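Long-range contact in PrimPol AEP domain (PP-N190) (Cyanophage S-2L, PDB 6ZP9), which probably synthesises DNA as the archaeo-eukaryotic primase (AEP) domain of a primase-polymerase, in a cyanophage whose genome carries 2-aminoadenine in place of adenine: residues A[124-129]-A[160-165]. Residues are numbered along the deposited sequence; the frame is centred on the assembly and turned at random. Where two conformers were deposited one is given.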
loop_
_atom_site.group_PDB
_atom_site.type_symbol
_atom_site.label_atom_id
_atom_site.label_comp_id
_atom_site.label_asym_id
_atom_site.label_seq_id
_atom_site.Cartn_x
_atom_site.Cartn_y
_atom_site.Cartn_z
ATOM N N HIS A 124 -0.803 7.840 -0.100
ATOM C CA HIS A 124 -1.431 6.565 -0.419
ATOM C C HIS A 124 -2.781 6.467 0.285
ATOM O O HIS A 124 -2.887 6.773 1.479
ATOM C CB HIS A 124 -0.526 5.402 -0.012
ATOM C CG HIS A 124 0.698 5.269 -0.867
ATOM N ND1 HIS A 124 1.602 4.237 -0.728
ATOM C CD2 HIS A 124 1.166 6.045 -1.872
ATOM C CE1 HIS A 124 2.569 4.377 -1.617
ATOM N NE2 HIS A 124 2.329 5.467 -2.324
ATOM N N HIS A 125 -3.809 6.060 -0.458
ATOM C CA HIS A 125 -5.169 5.947 0.051
ATOM C C HIS A 125 -5.589 4.486 0.039
ATOM O O HIS A 125 -5.394 3.798 -0.964
ATOM C CB HIS A 125 -6.147 6.764 -0.800
ATOM C CG HIS A 125 -5.643 8.126 -1.144
ATOM N ND1 HIS A 125 -5.943 9.242 -0.392
ATOM C CD2 HIS A 125 -4.854 8.556 -2.157
ATOM C CE1 HIS A 125 -5.357 10.299 -0.925
ATOM N NE2 HIS A 125 -4.690 9.910 -1.997
ATOM N N TYR A 126 -6.173 4.020 1.138
ATOM C CA TYR A 126 -6.632 2.643 1.261
ATOM C C TYR A 126 -8.106 2.570 1.656
ATOM O O TYR A 126 -8.563 3.302 2.539
ATOM C CB TYR A 126 -5.837 1.892 2.309
ATOM C CG TYR A 126 -4.405 1.566 1.978
ATOM C CD1 TYR A 126 -3.397 2.507 2.167
ATOM C CD2 TYR A 126 -4.053 0.299 1.540
ATOM C CE1 TYR A 126 -2.082 2.194 1.917
ATOM C CE2 TYR A 126 -2.747 -0.022 1.279
ATOM C CZ TYR A 126 -1.766 0.921 1.474
ATOM O OH TYR A 126 -0.455 0.592 1.225
ATOM N N TRP A 127 -8.832 1.647 1.036
ATOM C CA TRP A 127 -10.199 1.317 1.421
ATOM C C TRP A 127 -10.222 -0.173 1.754
ATOM O O TRP A 127 -10.034 -1.016 0.866
ATOM C CB TRP A 127 -11.189 1.660 0.304
ATOM C CG TRP A 127 -11.344 3.137 0.003
ATOM C CD1 TRP A 127 -12.355 3.967 0.426
ATOM C CD2 TRP A 127 -10.487 3.941 -0.814
ATOM N NE1 TRP A 127 -12.164 5.238 -0.070
ATOM C CE2 TRP A 127 -11.031 5.249 -0.837
ATOM C CE3 TRP A 127 -9.308 3.688 -1.525
ATOM C CZ2 TRP A 127 -10.431 6.298 -1.536
ATOM C CZ3 TRP A 127 -8.711 4.741 -2.223
ATOM C CH2 TRP A 127 -9.278 6.027 -2.222
ATOM N N VAL A 128 -10.436 -0.501 3.033
ATOM C CA VAL A 128 -10.318 -1.872 3.524
ATOM C C VAL A 128 -11.698 -2.509 3.586
ATOM O O VAL A 128 -12.659 -1.883 4.050
ATOM C CB VAL A 128 -9.642 -1.897 4.907
ATOM C CG1 VAL A 128 -9.505 -3.333 5.396
ATOM C CG2 VAL A 128 -8.283 -1.212 4.828
ATOM N N PHE A 129 -11.799 -3.754 3.124
ATOM C CA PHE A 129 -13.064 -4.474 3.125
ATOM C C PHE A 129 -13.211 -5.327 4.386
ATOM O O PHE A 129 -12.233 -5.654 5.063
ATOM C CB PHE A 129 -13.182 -5.351 1.880
ATOM C CG PHE A 129 -13.119 -4.583 0.602
ATOM C CD1 PHE A 129 -14.202 -3.821 0.185
ATOM C CD2 PHE A 129 -11.975 -4.613 -0.184
ATOM C CE1 PHE A 129 -14.146 -3.099 -0.996
ATOM C CE2 PHE A 129 -11.911 -3.898 -1.363
ATOM C CZ PHE A 129 -12.998 -3.138 -1.769
ATOM N N ARG A 160 0.709 -6.159 -6.402
ATOM C CA ARG A 160 1.312 -4.836 -6.279
ATOM C C ARG A 160 1.845 -4.612 -4.866
ATOM O O ARG A 160 1.158 -4.909 -3.881
ATOM C CB ARG A 160 0.281 -3.759 -6.622
ATOM C CG ARG A 160 0.744 -2.319 -6.389
ATOM C CD ARG A 160 2.028 -2.011 -7.128
ATOM N NE ARG A 160 2.035 -2.557 -8.487
ATOM C CZ ARG A 160 2.861 -2.150 -9.447
ATOM N NH1 ARG A 160 2.807 -2.695 -10.653
ATOM N NH2 ARG A 160 3.737 -1.184 -9.195
ATOM N N VAL A 161 3.101 -4.098 -4.766
ATOM C CA VAL A 161 3.683 -3.739 -3.475
ATOM C C VAL A 161 3.420 -2.265 -3.208
ATOM O O VAL A 161 3.317 -1.457 -4.135
ATOM C CB VAL A 161 5.197 -4.054 -3.403
ATOM C CG1 VAL A 161 5.461 -5.522 -3.653
ATOM C CG2 VAL A 161 5.992 -3.183 -4.379
ATOM N N MET A 162 3.334 -1.896 -1.937
ATOM C CA MET A 162 3.129 -0.517 -1.518
ATOM C C MET A 162 4.082 -0.189 -0.380
ATOM O O MET A 162 4.424 -1.055 0.430
ATOM C CB MET A 162 1.657 -0.331 -1.113
ATOM C CG MET A 162 0.616 -0.447 -2.217
ATOM S SD MET A 162 0.670 0.890 -3.396
ATOM C CE MET A 162 -0.241 1.996 -2.371
ATOM N N ARG A 163 4.491 1.079 -0.316
ATOM C CA ARG A 163 5.400 1.547 0.727
ATOM C C ARG A 163 4.905 1.138 2.106
ATOM O O ARG A 163 3.721 1.287 2.426
ATOM C CB ARG A 163 5.490 3.036 0.691
ATOM C CG ARG A 163 6.410 3.578 -0.374
ATOM C CD ARG A 163 7.883 3.277 -0.169
ATOM N NE ARG A 163 8.623 3.817 -1.273
ATOM C CZ ARG A 163 9.334 4.910 -1.211
ATOM N NH1 ARG A 163 9.913 5.355 -2.276
ATOM N NH2 ARG A 163 9.481 5.516 -0.106
ATOM N N LEU A 164 5.809 0.608 2.930
ATOM C CA LEU A 164 5.494 0.116 4.265
ATOM C C LEU A 164 5.637 1.239 5.299
ATOM O O LEU A 164 6.658 1.939 5.329
ATOM C CB LEU A 164 6.418 -1.063 4.586
ATOM C CG LEU A 164 6.336 -1.679 5.975
ATOM C CD1 LEU A 164 4.949 -2.287 6.226
ATOM C CD2 LEU A 164 7.456 -2.713 6.178
ATOM N N ALA A 165 4.609 1.417 6.135
ATOM C CA ALA A 165 4.653 2.416 7.202
ATOM C C ALA A 165 5.763 2.090 8.188
ATOM O O ALA A 165 6.098 0.926 8.411
ATOM C CB ALA A 165 3.318 2.479 7.949
HETATM O O HOH W 1 1.413 2.335 1.338
#
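His124 and Tyr126 of strand 123-129 meet Met162 and Arg163 of strand 161-163 in a buried, water-bridged contact between the two antiparallel sheets of the AEP domain. His124 appears to belong to the sxH motif of AEP enzymes, in the cleft that holds the active site in relatives. The segments' short axes pass 9.5 Å apart at 122° without a direct hydrogen bond, so side chains span the gap. Long, flexible methionine suits this: in one of two deposited conformers, Met162 bends at chi2 (-69°) and chi3 (-81°) and lays CE over one face of the His124 imidazole, 3.7 Å from the ring centroid, as a CH-pi contact. Tyr126 comes from the direction opposite to Met162, its ring long enough to bring OH 3.3 Å from Met162 CB. The imidazole also offers an edge nitrogen, His124 ND1, 2.8 Å from a water O. In plane with both rings, this water O lies 2.6 Å from Tyr126 OH, and the water donates to Arg163 O. Arg163 passes the imidazole with its aliphatic start, while its guanidinium leads away to His169. Around this junction, Tyr126 stacks on Phe114 of strand 114-117, Met162 touches Phe89 of strand 85-90, and Val161 packs against strand 67-71.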